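Local coordinates for alpha-1,2-mannosidase (Bacteroides thetaiotaomicron, PDB 2WW2), which is an inverting, calcium-dependent mannosidase of glycoside hydrolase family 92 that probably cleaves alpha-1,2-linked mannose, at residues E300-D305 against S350-Q355; L341-Y346 against K394-V399; A360-G365 against A401-E406; D333-V338 against S384-V389. All blocks are in the same frame, centred on the assembly; numbering follows the deposited sequence.

Helix 347-364 runs through this set: its first half meets strand 299-304 in interaction 1, and its last turn meets helix 401-413 in interaction 3. Helix 383-393 supplies its first half to interaction 4, while the loop after it packs on helix 338-345 in interaction 2. Interactions 2 and 4 are buried; interaction 1 is partly buried and interaction 3 lies at the surface. The chemistry follows the setting. Apolar packing accompanies a lysine-threonine bond or a single water in the buried pair, whereas carboxylates, phenols, a guanidinium and bridging waters dominate the two more exposed contacts. Interactions 1 and 2 also join directly, E351 O probably accepting from T398 OG1.

Interaction 1 (E300-D305 against S350-Q355); sequences EFYEFD and SERVTQ
The phenol of Y302 ends over one face of the R352 guanidinium, where a small antiparallel sheet meets a helix in the catalytic domain of this family 92 enzyme. Y302 belongs to the segment of strand 299-304, and R352 to helix 347-364. The two side chains cross at about a right angle, with ring and guanidinium planes 61° apart. Y302 OH comes to 3.1 Å from R352 NE, but the angle is too poor for a hydrogen bond; that N-H is used instead by the hydroxyl of Y326, on neighbouring strand 326-330. The approach is therefore packing of an oxygen over a flat cation.

The tyrosine reaches it because CG sits between the backbone N and the carbonyl carbon (chi1 55°), and R352 meets it by bending at its third torsion. F304 CZ lies in the plane of the Y302 ring, at its edge.

E300 supplies the opposite charge. Its OE2 stands 4.1 Å from R352 NH2, well out of the guanidinium plane, and the carboxylate is turned 89° against that plane, so no N-H points at it directly. One water closes the gap: it donates to E300 OE2 at 2.6 Å and, lying in the guanidinium plane, accepts from R352 NH2 at 3.0 Å. The charge pair is thus relayed and not direct.

Within the helix, S350 O is gripped twice from one turn on, by T354 N at 2.9 Å and by the hydroxyl T354 OG1 at 2.8 Å.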
loop_
_atom_site.group_PDB
_atom_site.type_symbol
_atom_site.label_atom_id
_atom_site.label_comp_id
_atom_site.label_asym_id
_atom_site.label_seq_id
_atom_site.Cartn_x
_atom_site.Cartn_y
_atom_site.Cartn_z
ATOM N N GLU A 300 -9.895 -34.122 24.753
ATOM C CA GLU A 300 -9.736 -35.458 25.341
ATOM C C GLU A 300 -10.257 -36.453 24.303
ATOM O O GLU A 300 -11.288 -36.214 23.683
ATOM C CB GLU A 300 -10.551 -35.569 26.638
ATOM C CG GLU A 300 -10.127 -34.540 27.698
ATOM C CD GLU A 300 -11.142 -34.339 28.821
ATOM O OE1 GLU A 300 -12.231 -34.962 28.795
ATOM O OE2 GLU A 300 -10.846 -33.523 29.720
ATOM N N PHE A 301 -9.530 -37.550 24.096
ATOM C CA PHE A 301 -9.952 -38.575 23.147
ATOM C C PHE A 301 -10.100 -39.931 23.859
ATOM O O PHE A 301 -10.141 -41.001 23.227
ATOM C CB PHE A 301 -8.932 -38.660 22.010
ATOM C CG PHE A 301 -9.507 -39.167 20.719
ATOM C CD1 PHE A 301 -10.384 -38.381 19.983
ATOM C CD2 PHE A 301 -9.154 -40.421 20.226
ATOM C CE1 PHE A 301 -10.921 -38.854 18.773
ATOM C CE2 PHE A 301 -9.672 -40.881 19.012
ATOM C CZ PHE A 301 -10.571 -40.087 18.296
ATOM N N TYR A 302 -10.174 -39.877 25.186
ATOM C CA TYR A 302 -10.358 -41.071 25.993
ATOM C C TYR A 302 -11.764 -41.104 26.584
ATOM O O TYR A 302 -12.509 -40.087 26.574
ATOM C CB TYR A 302 -9.308 -41.156 27.111
ATOM C CG TYR A 302 -9.240 -39.940 28.020
ATOM C CD1 TYR A 302 -9.980 -39.878 29.200
ATOM C CD2 TYR A 302 -8.435 -38.859 27.694
ATOM C CE1 TYR A 302 -9.921 -38.764 30.028
ATOM C CE2 TYR A 302 -8.366 -37.740 28.516
ATOM C CZ TYR A 302 -9.103 -37.704 29.675
ATOM O OH TYR A 302 -9.015 -36.599 30.477
ATOM N N GLU A 303 -12.103 -42.267 27.110
ATOM C CA GLU A 303 -13.435 -42.572 27.576
ATOM C C GLU A 303 -13.272 -43.415 28.840
ATOM O O GLU A 303 -12.180 -43.909 29.131
ATOM C CB GLU A 303 -14.189 -43.341 26.469
ATOM C CG GLU A 303 -14.017 -42.667 25.084
ATOM C CD GLU A 303 -14.876 -43.274 23.977
ATOM O OE1 GLU A 303 -16.026 -43.664 24.241
ATOM O OE2 GLU A 303 -14.399 -43.324 22.826
ATOM N N PHE A 304 -14.339 -43.562 29.608
ATOM C CA PHE A 304 -14.248 -44.369 30.813
ATOM C C PHE A 304 -15.066 -45.627 30.653
ATOM O O PHE A 304 -16.277 -45.565 30.457
ATOM C CB PHE A 304 -14.684 -43.568 32.035
ATOM C CG PHE A 304 -13.776 -42.411 32.336
ATOM C CD1 PHE A 304 -12.583 -42.618 33.017
ATOM C CD2 PHE A 304 -14.106 -41.126 31.934
ATOM C CE1 PHE A 304 -11.738 -41.561 33.298
ATOM C CE2 PHE A 304 -13.265 -40.059 32.200
ATOM C CZ PHE A 304 -12.067 -40.287 32.890
ATOM N N ASP A 305 -14.389 -46.765 30.747
ATOM C CA ASP A 305 -15.019 -48.054 30.491
ATOM C C ASP A 305 -15.988 -48.471 31.607
ATOM O O ASP A 305 -16.272 -47.683 32.502
ATOM C CB ASP A 305 -13.942 -49.119 30.255
ATOM C CG ASP A 305 -13.160 -49.473 31.519
ATOM O OD1 ASP A 305 -13.513 -49.035 32.637
ATOM O OD2 ASP A 305 -12.164 -50.202 31.381
ATOM N N SER A 350 -2.003 -30.666 31.156
ATOM C CA SER A 350 -0.671 -30.895 30.576
ATOM C C SER A 350 -0.103 -32.242 31.013
ATOM O O SER A 350 0.635 -32.890 30.255
ATOM C CB SER A 350 0.294 -29.770 30.965
ATOM O OG SER A 350 -0.263 -28.496 30.657
ATOM N N GLU A 351 -0.415 -32.658 32.239
ATOM C CA GLU A 351 0.034 -33.979 32.713
ATOM C C GLU A 351 -0.433 -35.089 31.760
ATOM O O GLU A 351 0.321 -36.025 31.472
ATOM C CB GLU A 351 -0.459 -34.277 34.144
ATOM C CG GLU A 351 0.259 -33.469 35.229
ATOM C CD GLU A 351 -0.318 -33.666 36.622
ATOM O OE1 GLU A 351 -1.391 -34.283 36.772
ATOM O OE2 GLU A 351 0.314 -33.198 37.580
ATOM N N ARG A 352 -1.683 -35.004 31.304
ATOM C CA ARG A 352 -2.251 -36.031 30.422
ATOM C C ARG A 352 -1.853 -35.814 28.951
ATOM O O ARG A 352 -1.619 -36.786 28.206
ATOM C CB ARG A 352 -3.782 -36.080 30.560
ATOM C CG ARG A 352 -4.262 -36.373 31.986
ATOM C CD ARG A 352 -5.777 -36.562 32.052
ATOM N NE ARG A 352 -6.500 -35.320 31.792
ATOM C CZ ARG A 352 -7.073 -34.581 32.741
ATOM N NH1 ARG A 352 -6.989 -34.954 34.013
ATOM N NH2 ARG A 352 -7.719 -33.464 32.425
ATOM N N VAL A 353 -1.768 -34.548 28.539
ATOM C CA VAL A 353 -1.377 -34.219 27.163
ATOM C C VAL A 353 0.035 -34.700 26.881
ATOM O O VAL A 353 0.320 -35.267 25.803
ATOM C CB VAL A 353 -1.453 -32.698 26.894
ATOM C CG1 VAL A 353 -0.720 -32.348 25.588
ATOM C CG2 VAL A 353 -2.913 -32.247 26.817
ATOM N N THR A 354 0.936 -34.490 27.838
ATOM C CA THR A 354 2.328 -34.919 27.617
ATOM C C THR A 354 2.409 -36.436 27.521
ATOM O O THR A 354 3.077 -36.964 26.617
ATOM C CB THR A 354 3.316 -34.371 28.684
ATOM O OG1 THR A 354 2.823 -34.694 29.985
ATOM C CG2 THR A 354 3.436 -32.829 28.555
ATOM N N GLN A 355 1.705 -37.142 28.407
ATOM C CA GLN A 355 1.620 -38.608 28.282
ATOM C C GLN A 355 1.075 -39.043 26.916
ATOM O O GLN A 355 1.536 -40.035 26.341
ATOM C CB GLN A 355 0.681 -39.209 29.334
ATOM C CG GLN A 355 1.238 -39.452 30.719
ATOM C CD GLN A 355 0.110 -39.800 31.687
ATOM O OE1 GLN A 355 -0.385 -38.935 32.449
ATOM N NE2 GLN A 355 -0.358 -41.045 31.614
HETATM O O HOH W 1 -8.529 -32.388 29.729
#

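Interaction 2 (L341-Y346 against K394-V399); sequences LFTLLY and KGIQTV
A Schellman motif ends helix 383-393, and the residues at and just beyond that end close over the side of helix 338-345. G395, with positive phi, is its C-prime residue: I396 N bonds back to A391 O and G395 N to W392 O. The turn sends K394 and I396, on either side of the glycine, toward the same threonine.

T343 receives both. K394 lies across it at about a right angle, its chain extended beyond CG, which carries the ammonium to T343: K394 NZ donates to T343 OG1 at 2.9 Å. The chain two carbons back from the nitrogen also rests on the threonine, with K394 CD 3.6 Å from T343 CB. I396 crosses T343 at about a right angle with the end of its longer branch, CD1 lying 3.7 Å from T343 CB and equally close to T343 CA. T343 CG2 is a looser neighbour, 4.0 Å from I396 CD1.

The torsion of T343 puts OG1 between the backbone N and the carbonyl carbon (chi1 64°), where it can also bond to P340 O one turn back in its own helix. K394 NZ has further partners in D390, by a salt bridge, and in the hydroxyl of Y652. With P340 O able only to accept, the threonine hydroxyl donates there and accepts from the lysine. The ammonium meets one carboxylate and two hydroxyls, which would probably offset its burial.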
loop_
_atom_site.group_PDB
_atom_site.type_symbol
_atom_site.label_atom_id
_atom_site.label_comp_id
_atom_site.label_asym_id
_atom_site.label_seq_id
_atom_site.Cartn_x
_atom_site.Cartn_y
_atom_site.Cartn_z
ATOM N N LEU A 341 -0.255 -21.796 28.897
ATOM C CA LEU A 341 -1.345 -21.447 29.808
ATOM C C LEU A 341 -1.790 -22.692 30.591
ATOM O O LEU A 341 -2.039 -22.611 31.799
ATOM C CB LEU A 341 -2.541 -20.814 29.060
ATOM C CG LEU A 341 -3.623 -20.219 29.980
ATOM C CD1 LEU A 341 -3.109 -18.984 30.710
ATOM C CD2 LEU A 341 -4.956 -19.869 29.232
ATOM N N PHE A 342 -1.911 -23.839 29.918
ATOM C CA PHE A 342 -2.269 -25.065 30.633
ATOM C C PHE A 342 -1.239 -25.391 31.723
ATOM O O PHE A 342 -1.608 -25.718 32.850
ATOM C CB PHE A 342 -2.435 -26.294 29.691
ATOM C CG PHE A 342 -3.476 -26.119 28.606
ATOM C CD1 PHE A 342 -4.572 -25.259 28.779
ATOM C CD2 PHE A 342 -3.368 -26.830 27.410
ATOM C CE1 PHE A 342 -5.535 -25.110 27.758
ATOM C CE2 PHE A 342 -4.315 -26.672 26.387
ATOM C CZ PHE A 342 -5.401 -25.806 26.565
ATOM N N THR A 343 0.048 -25.298 31.411
ATOM C CA THR A 343 1.051 -25.680 32.415
ATOM C C THR A 343 0.912 -24.839 33.668
ATOM O O THR A 343 1.313 -25.273 34.744
ATOM C CB THR A 343 2.525 -25.539 31.903
ATOM O OG1 THR A 343 2.797 -24.164 31.619
ATOM C CG2 THR A 343 2.757 -26.391 30.641
ATOM N N LEU A 344 0.361 -23.631 33.535
ATOM C CA LEU A 344 0.262 -22.714 34.671
ATOM C C LEU A 344 -1.056 -22.902 35.424
ATOM O O LEU A 344 -1.071 -23.158 36.630
ATOM C CB LEU A 344 0.371 -21.255 34.187
ATOM C CG LEU A 344 0.266 -20.148 35.253
ATOM C CD1 LEU A 344 1.297 -20.374 36.361
ATOM C CD2 LEU A 344 0.427 -18.750 34.615
ATOM N N LEU A 345 -2.160 -22.760 34.694
ATOM C CA LEU A 345 -3.485 -22.732 35.309
ATOM C C LEU A 345 -4.249 -24.070 35.271
ATOM O O LEU A 345 -5.162 -24.281 36.076
ATOM C CB LEU A 345 -4.329 -21.653 34.652
ATOM C CG LEU A 345 -4.018 -20.203 35.045
ATOM C CD1 LEU A 345 -4.798 -19.288 34.141
ATOM C CD2 LEU A 345 -4.405 -19.929 36.491
ATOM N N TYR A 346 -3.875 -24.948 34.340
ATOM C CA TYR A 346 -4.548 -26.235 34.151
ATOM C C TYR A 346 -3.537 -27.377 34.004
ATOM O O TYR A 346 -3.592 -28.145 33.037
ATOM C CB TYR A 346 -5.482 -26.161 32.928
ATOM C CG TYR A 346 -6.359 -24.915 32.938
ATOM C CD1 TYR A 346 -7.566 -24.903 33.644
ATOM C CD2 TYR A 346 -5.972 -23.757 32.278
ATOM C CE1 TYR A 346 -8.364 -23.753 33.686
ATOM C CE2 TYR A 346 -6.766 -22.599 32.312
ATOM C CZ TYR A 346 -7.972 -22.623 33.016
ATOM O OH TYR A 346 -8.778 -21.502 33.061
ATOM N N LYS A 394 8.731 -27.026 34.278
ATOM C CA LYS A 394 7.790 -26.459 35.214
ATOM C C LYS A 394 7.329 -27.510 36.216
ATOM O O LYS A 394 6.369 -27.285 36.963
ATOM C CB LYS A 394 6.577 -25.891 34.459
ATOM C CG LYS A 394 6.914 -24.652 33.672
ATOM C CD LYS A 394 5.797 -24.235 32.720
ATOM C CE LYS A 394 6.159 -22.900 32.048
ATOM N NZ LYS A 394 5.064 -22.471 31.131
ATOM N N GLY A 395 8.006 -28.654 36.231
ATOM C CA GLY A 395 7.734 -29.683 37.233
ATOM C C GLY A 395 6.604 -30.628 36.870
ATOM O O GLY A 395 6.159 -31.411 37.699
ATOM N N ILE A 396 6.143 -30.557 35.620
ATOM C CA ILE A 396 5.141 -31.480 35.113
ATOM C C ILE A 396 5.901 -32.589 34.419
ATOM O O ILE A 396 6.444 -32.415 33.311
ATOM C CB ILE A 396 4.197 -30.767 34.125
ATOM C CG1 ILE A 396 3.504 -29.605 34.844
ATOM C CG2 ILE A 396 3.182 -31.747 33.545
ATOM C CD1 ILE A 396 2.698 -28.691 33.924
ATOM N N GLN A 397 5.977 -33.725 35.106
ATOM C CA GLN A 397 6.886 -34.790 34.723
ATOM C C GLN A 397 6.198 -36.139 34.831
ATOM O O GLN A 397 6.496 -36.926 35.716
ATOM C CB GLN A 397 8.152 -34.729 35.596
ATOM C CG GLN A 397 8.892 -33.400 35.429
ATOM C CD GLN A 397 10.156 -33.291 36.265
ATOM O OE1 GLN A 397 10.456 -34.164 37.083
ATOM N NE2 GLN A 397 10.928 -32.223 36.037
ATOM N N THR A 398 5.273 -36.398 33.919
ATOM C CA THR A 398 4.502 -37.635 33.934
ATOM C C THR A 398 5.066 -38.662 32.960
ATOM O O THR A 398 4.777 -39.838 33.070
ATOM C CB THR A 398 3.030 -37.385 33.580
ATOM O OG1 THR A 398 2.940 -36.725 32.311
ATOM C CG2 THR A 398 2.391 -36.487 34.639
ATOM N N VAL A 399 5.839 -38.214 31.985
ATOM C CA VAL A 399 6.465 -39.132 31.043
ATOM C C VAL A 399 7.794 -39.650 31.600
ATOM O O VAL A 399 8.399 -39.036 32.487
ATOM C CB VAL A 399 6.698 -38.453 29.681
ATOM C CG1 VAL A 399 5.356 -37.974 29.085
ATOM C CG2 VAL A 399 7.665 -37.263 29.832
#

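Interaction 3 (A360-G365 against A401-E406); sequences AYNESG and AEKALE
Y361 and E406 make the direct polar link between two helices of the catalytic domain, the last turn of helix 347-364 and the first turns of helix 401-413. Y361 OH donates to E406 OE2 at 2.7 Å, meeting the carboxylate on its anti side and 17° out of its plane. Seen from the tyrosine, that oxygen lies at the ring edge and in the ring plane. K403 flanks the same edge with its aliphatic part, K403 CD coming to 3.9 Å from Y361 CE2.

A second, looser set of contacts runs through N362. Its side-chain amide oxygen touches the lysine chain, N362 OD1 to K403 CE being 3.4 Å, while a water donates to N362 OD1 at 2.7 Å and accepts from K403 NZ at 3.2 Å. The lysine bends at its second and third torsions, which turns its ammonium along the helix in the direction of E406 and the water.

Farther out, the short helical segments run 61° apart, and their axes approach to 11.6 Å, a gap that the long polar side chains span. Y361 CG is anti to the backbone N (chi1 168°), directing the ring across to helix 401-413, where it also touches A407 and H410. At the start of that helix, D400 takes the backbone N-H of K403. E406 OE2 collects the tyrosine hydroxyl and also a salt bridge whose hydrogen bond, 3.5 Å from K403 NZ to E406 OE2, is weak.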
loop_
_atom_site.group_PDB
_atom_site.type_symbol
_atom_site.label_atom_id
_atom_site.label_comp_id
_atom_site.label_asym_id
_atom_site.label_seq_id
_atom_site.Cartn_x
_atom_site.Cartn_y
_atom_site.Cartn_z
ATOM N N ALA A 360 1.245 -41.548 21.430
ATOM C CA ALA A 360 1.150 -41.451 19.964
ATOM C C ALA A 360 2.459 -41.912 19.350
ATOM O O ALA A 360 2.474 -42.620 18.325
ATOM C CB ALA A 360 0.828 -39.991 19.539
ATOM N N TYR A 361 3.565 -41.512 19.977
ATOM C CA TYR A 361 4.900 -41.955 19.535
ATOM C C TYR A 361 5.026 -43.480 19.614
ATOM O O TYR A 361 5.530 -44.116 18.678
ATOM C CB TYR A 361 6.003 -41.272 20.363
ATOM C CG TYR A 361 7.387 -41.867 20.192
ATOM C CD1 TYR A 361 8.167 -41.572 19.076
ATOM C CD2 TYR A 361 7.919 -42.718 21.157
ATOM C CE1 TYR A 361 9.445 -42.122 18.931
ATOM C CE2 TYR A 361 9.185 -43.260 21.024
ATOM C CZ TYR A 361 9.938 -42.964 19.911
ATOM O OH TYR A 361 11.198 -43.507 19.801
ATOM N N ASN A 362 4.557 -44.073 20.717
ATOM C CA ASN A 362 4.641 -45.527 20.857
ATOM C C ASN A 362 3.772 -46.221 19.802
ATOM O O ASN A 362 4.151 -47.246 19.247
ATOM C CB ASN A 362 4.231 -45.981 22.269
ATOM C CG ASN A 362 5.269 -45.628 23.318
ATOM O OD1 ASN A 362 6.449 -45.498 23.010
ATOM N ND2 ASN A 362 4.836 -45.482 24.563
ATOM N N GLU A 363 2.609 -45.639 19.528
ATOM C CA GLU A 363 1.649 -46.236 18.607
ATOM C C GLU A 363 1.957 -46.007 17.121
ATOM O O GLU A 363 1.448 -46.741 16.273
ATOM C CB GLU A 363 0.231 -45.747 18.954
ATOM C CG GLU A 363 -0.280 -46.366 20.231
ATOM C CD GLU A 363 -1.232 -45.474 21.010
ATOM O OE1 GLU A 363 -1.953 -44.654 20.400
ATOM O OE2 GLU A 363 -1.267 -45.601 22.243
ATOM N N SER A 364 2.776 -45.010 16.794
ATOM C CA SER A 364 2.993 -44.652 15.384
ATOM C C SER A 364 4.452 -44.515 14.952
ATOM O O SER A 364 4.744 -44.475 13.758
ATOM C CB SER A 364 2.283 -43.331 15.057
ATOM O OG SER A 364 3.020 -42.242 15.572
ATOM N N GLY A 365 5.364 -44.386 15.905
ATOM C CA GLY A 365 6.778 -44.171 15.558
ATOM C C GLY A 365 7.209 -42.710 15.575
ATOM O O GLY A 365 8.413 -42.413 15.611
ATOM N N ALA A 401 11.605 -39.994 31.439
ATOM C CA ALA A 401 12.638 -39.122 30.894
ATOM C C ALA A 401 13.365 -39.732 29.699
ATOM O O ALA A 401 13.566 -39.071 28.680
ATOM C CB ALA A 401 13.656 -38.747 31.993
ATOM N N GLU A 402 13.792 -40.985 29.840
ATOM C CA GLU A 402 14.586 -41.624 28.788
ATOM C C GLU A 402 13.773 -41.874 27.533
ATOM O O GLU A 402 14.279 -41.713 26.422
ATOM C CB GLU A 402 15.181 -42.946 29.282
ATOM C CG GLU A 402 16.148 -42.782 30.427
ATOM C CD GLU A 402 17.565 -42.632 29.957
ATOM O OE1 GLU A 402 17.763 -42.324 28.755
ATOM O OE2 GLU A 402 18.484 -42.850 30.783
ATOM N N LYS A 403 12.528 -42.301 27.714
ATOM C CA LYS A 403 11.629 -42.536 26.583
ATOM C C LYS A 403 11.326 -41.208 25.888
ATOM O O LYS A 403 11.317 -41.125 24.650
ATOM C CB LYS A 403 10.332 -43.209 27.055
ATOM C CG LYS A 403 9.202 -43.224 26.017
ATOM C CD LYS A 403 9.532 -44.112 24.803
ATOM C CE LYS A 403 9.154 -45.559 25.038
ATOM N NZ LYS A 403 9.867 -46.463 24.079
ATOM N N ALA A 404 11.077 -40.162 26.678
ATOM C CA ALA A 404 10.807 -38.846 26.082
ATOM C C ALA A 404 12.021 -38.352 25.293
ATOM O O ALA A 404 11.878 -37.862 24.177
ATOM C CB ALA A 404 10.392 -37.818 27.148
ATOM N N LEU A 405 13.218 -38.497 25.862
ATOM C CA LEU A 405 14.413 -38.059 25.150
ATOM C C LEU A 405 14.578 -38.808 23.818
ATOM O O LEU A 405 14.987 -38.222 22.806
ATOM C CB LEU A 405 15.666 -38.252 26.008
ATOM C CG LEU A 405 16.964 -37.777 25.332
ATOM C CD1 LEU A 405 16.870 -36.318 24.860
ATOM C CD2 LEU A 405 18.158 -37.962 26.259
ATOM N N GLU A 406 14.303 -40.114 23.838
ATOM C CA GLU A 406 14.452 -40.952 22.648
ATOM C C GLU A 406 13.498 -40.469 21.560
ATOM O O GLU A 406 13.882 -40.330 20.395
ATOM C CB GLU A 406 14.164 -42.408 23.007
ATOM C CG GLU A 406 13.955 -43.345 21.835
ATOM C CD GLU A 406 13.317 -44.673 22.269
ATOM O OE1 GLU A 406 13.992 -45.448 22.967
ATOM O OE2 GLU A 406 12.147 -44.939 21.910
HETATM O O HOH W 2 8.247 -46.599 21.286
#

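Interaction 4 (D333-V338 against S384-V389)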
loop_
_atom_site.group_PDB
_atom_site.type_symbol
_atom_site.label_atom_id
_atom_site.label_comp_id
_atom_site.label_asym_id
_atom_site.label_seq_id
_atom_site.Cartn_x
_atom_site.Cartn_y
_atom_site.Cartn_z
ATOM N N ASP A 333 1.099 -24.020 16.221
ATOM C CA ASP A 333 0.349 -22.871 16.749
ATOM C C ASP A 333 0.310 -22.880 18.271
ATOM O O ASP A 333 0.589 -21.858 18.935
ATOM C CB ASP A 333 -1.096 -22.885 16.252
ATOM C CG ASP A 333 -1.273 -22.150 14.940
ATOM O OD1 ASP A 333 -0.784 -21.005 14.801
ATOM O OD2 ASP A 333 -1.920 -22.715 14.058
ATOM N N THR A 334 -0.063 -24.020 18.834
ATOM C CA THR A 334 -0.448 -24.052 20.255
ATOM C C THR A 334 0.720 -24.138 21.263
ATOM O O THR A 334 0.504 -23.957 22.443
ATOM C CB THR A 334 -1.477 -25.174 20.528
ATOM O OG1 THR A 334 -0.882 -26.448 20.226
ATOM C CG2 THR A 334 -2.741 -24.958 19.668
ATOM N N PHE A 335 1.950 -24.404 20.812
ATOM C CA PHE A 335 3.073 -24.441 21.768
ATOM C C PHE A 335 3.373 -23.053 22.336
ATOM O O PHE A 335 3.942 -22.930 23.418
ATOM C CB PHE A 335 4.352 -25.011 21.127
ATOM C CG PHE A 335 5.220 -23.967 20.430
ATOM C CD1 PHE A 335 6.100 -23.175 21.154
ATOM C CD2 PHE A 335 5.197 -23.829 19.041
ATOM C CE1 PHE A 335 6.917 -22.224 20.507
ATOM C CE2 PHE A 335 6.025 -22.893 18.391
ATOM C CZ PHE A 335 6.867 -22.086 19.132
ATOM N N ARG A 336 3.016 -22.019 21.589
ATOM C CA ARG A 336 3.455 -20.649 21.888
ATOM C C ARG A 336 2.819 -20.094 23.167
ATOM O O ARG A 336 3.502 -19.444 23.972
ATOM C CB ARG A 336 3.198 -19.699 20.684
ATOM C CG ARG A 336 3.970 -20.134 19.405
ATOM C CD ARG A 336 3.497 -19.503 18.085
ATOM N NE ARG A 336 3.919 -20.342 16.948
ATOM C CZ ARG A 336 5.097 -20.244 16.330
ATOM N NH1 ARG A 336 5.981 -19.339 16.726
ATOM N NH2 ARG A 336 5.398 -21.058 15.317
ATOM N N ALA A 337 1.525 -20.320 23.359
ATOM C CA ALA A 337 0.856 -19.740 24.526
ATOM C C ALA A 337 -0.246 -20.623 25.108
ATOM O O ALA A 337 -0.511 -20.575 26.305
ATOM C CB ALA A 337 0.280 -18.348 24.168
ATOM N N VAL A 338 -0.920 -21.393 24.260
ATOM C CA VAL A 338 -2.040 -22.230 24.721
ATOM C C VAL A 338 -1.548 -23.301 25.721
ATOM O O VAL A 338 -2.042 -23.411 26.849
ATOM C CB VAL A 338 -2.795 -22.899 23.516
ATOM C CG1 VAL A 338 -3.729 -23.997 24.011
ATOM C CG2 VAL A 338 -3.597 -21.836 22.711
ATOM N N SER A 384 6.155 -30.387 19.109
ATOM C CA SER A 384 5.852 -31.449 20.056
ATOM C C SER A 384 6.889 -31.419 21.202
ATOM O O SER A 384 6.568 -31.642 22.381
ATOM C CB SER A 384 5.916 -32.809 19.363
ATOM O OG SER A 384 7.168 -32.975 18.694
ATOM N N VAL A 385 8.143 -31.184 20.831
ATOM C CA VAL A 385 9.228 -31.156 21.806
ATOM C C VAL A 385 9.013 -30.038 22.823
ATOM O O VAL A 385 9.229 -30.198 24.033
ATOM C CB VAL A 385 10.571 -30.963 21.077
ATOM C CG1 VAL A 385 11.685 -30.754 22.072
ATOM C CG2 VAL A 385 10.837 -32.198 20.164
ATOM N N SER A 386 8.559 -28.901 22.337
ATOM C CA SER A 386 8.328 -27.762 23.219
ATOM C C SER A 386 7.289 -28.081 24.302
ATOM O O SER A 386 7.485 -27.754 25.475
ATOM C CB SER A 386 7.885 -26.537 22.405
ATOM O OG SER A 386 7.513 -25.480 23.285
ATOM N N LEU A 387 6.183 -28.716 23.926
ATOM C CA LEU A 387 5.166 -29.080 24.926
ATOM C C LEU A 387 5.753 -29.964 26.019
ATOM O O LEU A 387 5.499 -29.769 27.204
ATOM C CB LEU A 387 4.012 -29.842 24.276
ATOM C CG LEU A 387 2.846 -28.983 23.774
ATOM C CD1 LEU A 387 3.311 -28.072 22.624
ATOM C CD2 LEU A 387 1.709 -29.919 23.319
ATOM N N LEU A 388 6.536 -30.953 25.615
ATOM C CA LEU A 388 7.151 -31.835 26.594
ATOM C C LEU A 388 8.145 -31.089 27.490
ATOM O O LEU A 388 8.150 -31.250 28.711
ATOM C CB LEU A 388 7.850 -33.016 25.894
ATOM C CG LEU A 388 6.980 -34.016 25.107
ATOM C CD1 LEU A 388 7.864 -35.118 24.472
ATOM C CD2 LEU A 388 5.972 -34.650 26.044
ATOM N N VAL A 389 9.014 -30.293 26.881
ATOM C CA VAL A 389 10.104 -29.670 27.660
ATOM C C VAL A 389 9.600 -28.497 28.513
ATOM O O VAL A 389 10.002 -28.324 29.676
ATOM C CB VAL A 389 11.241 -29.221 26.738
ATOM C CG1 VAL A 389 12.286 -28.426 27.540
ATOM C CG2 VAL A 389 11.869 -30.469 26.060
HETATM O O HOH W 3 4.982 -25.188 24.684
#
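S386 OG is held by two polar partners and also leans on an aromatic ring. The hydroxyl of Y453, from helix 444-465, hydrogen-bonds to it, and a water lies 2.9 Å from S386 OG. The same water donates to F335 O at 2.8 Å, tying a main-chain carbonyl of segment 333-338 to helix 383-393. No direct hydrogen bond joins the two segments, so this water carries the polar link.

With chi1 at 173°, the S386 hydroxyl lies opposite its own backbone N and reaches across the interface, S386 OG coming to 3.4 Å from F335 CD1, obliquely to the ring. L387 fills the other half of the contact: its CD1 branch presses on the root of the phenylalanine, 3.6 Å from F335 CB and 3.7 Å from F335 CA.

The far end of the ring leads away from helix 383-393. One face is covered by its sequence neighbour, with R336 CG 3.5 Å above the plane toward the rim, and F335 CE2 in turn lies over the centre of the R336 guanidinium. That arginine forms a salt bridge to E450 and a cation-pi contact with W332, while F335 also meets the Y453 ring.

Beyond the interface, L387 continues onto V353 and I357 of helix 347-364, and V385 packs on helix 444-465. A turn between helices packed on a neighbouring helix is in keeping with the (alpha/alpha)6-barrel expected for the six-hairpin clan.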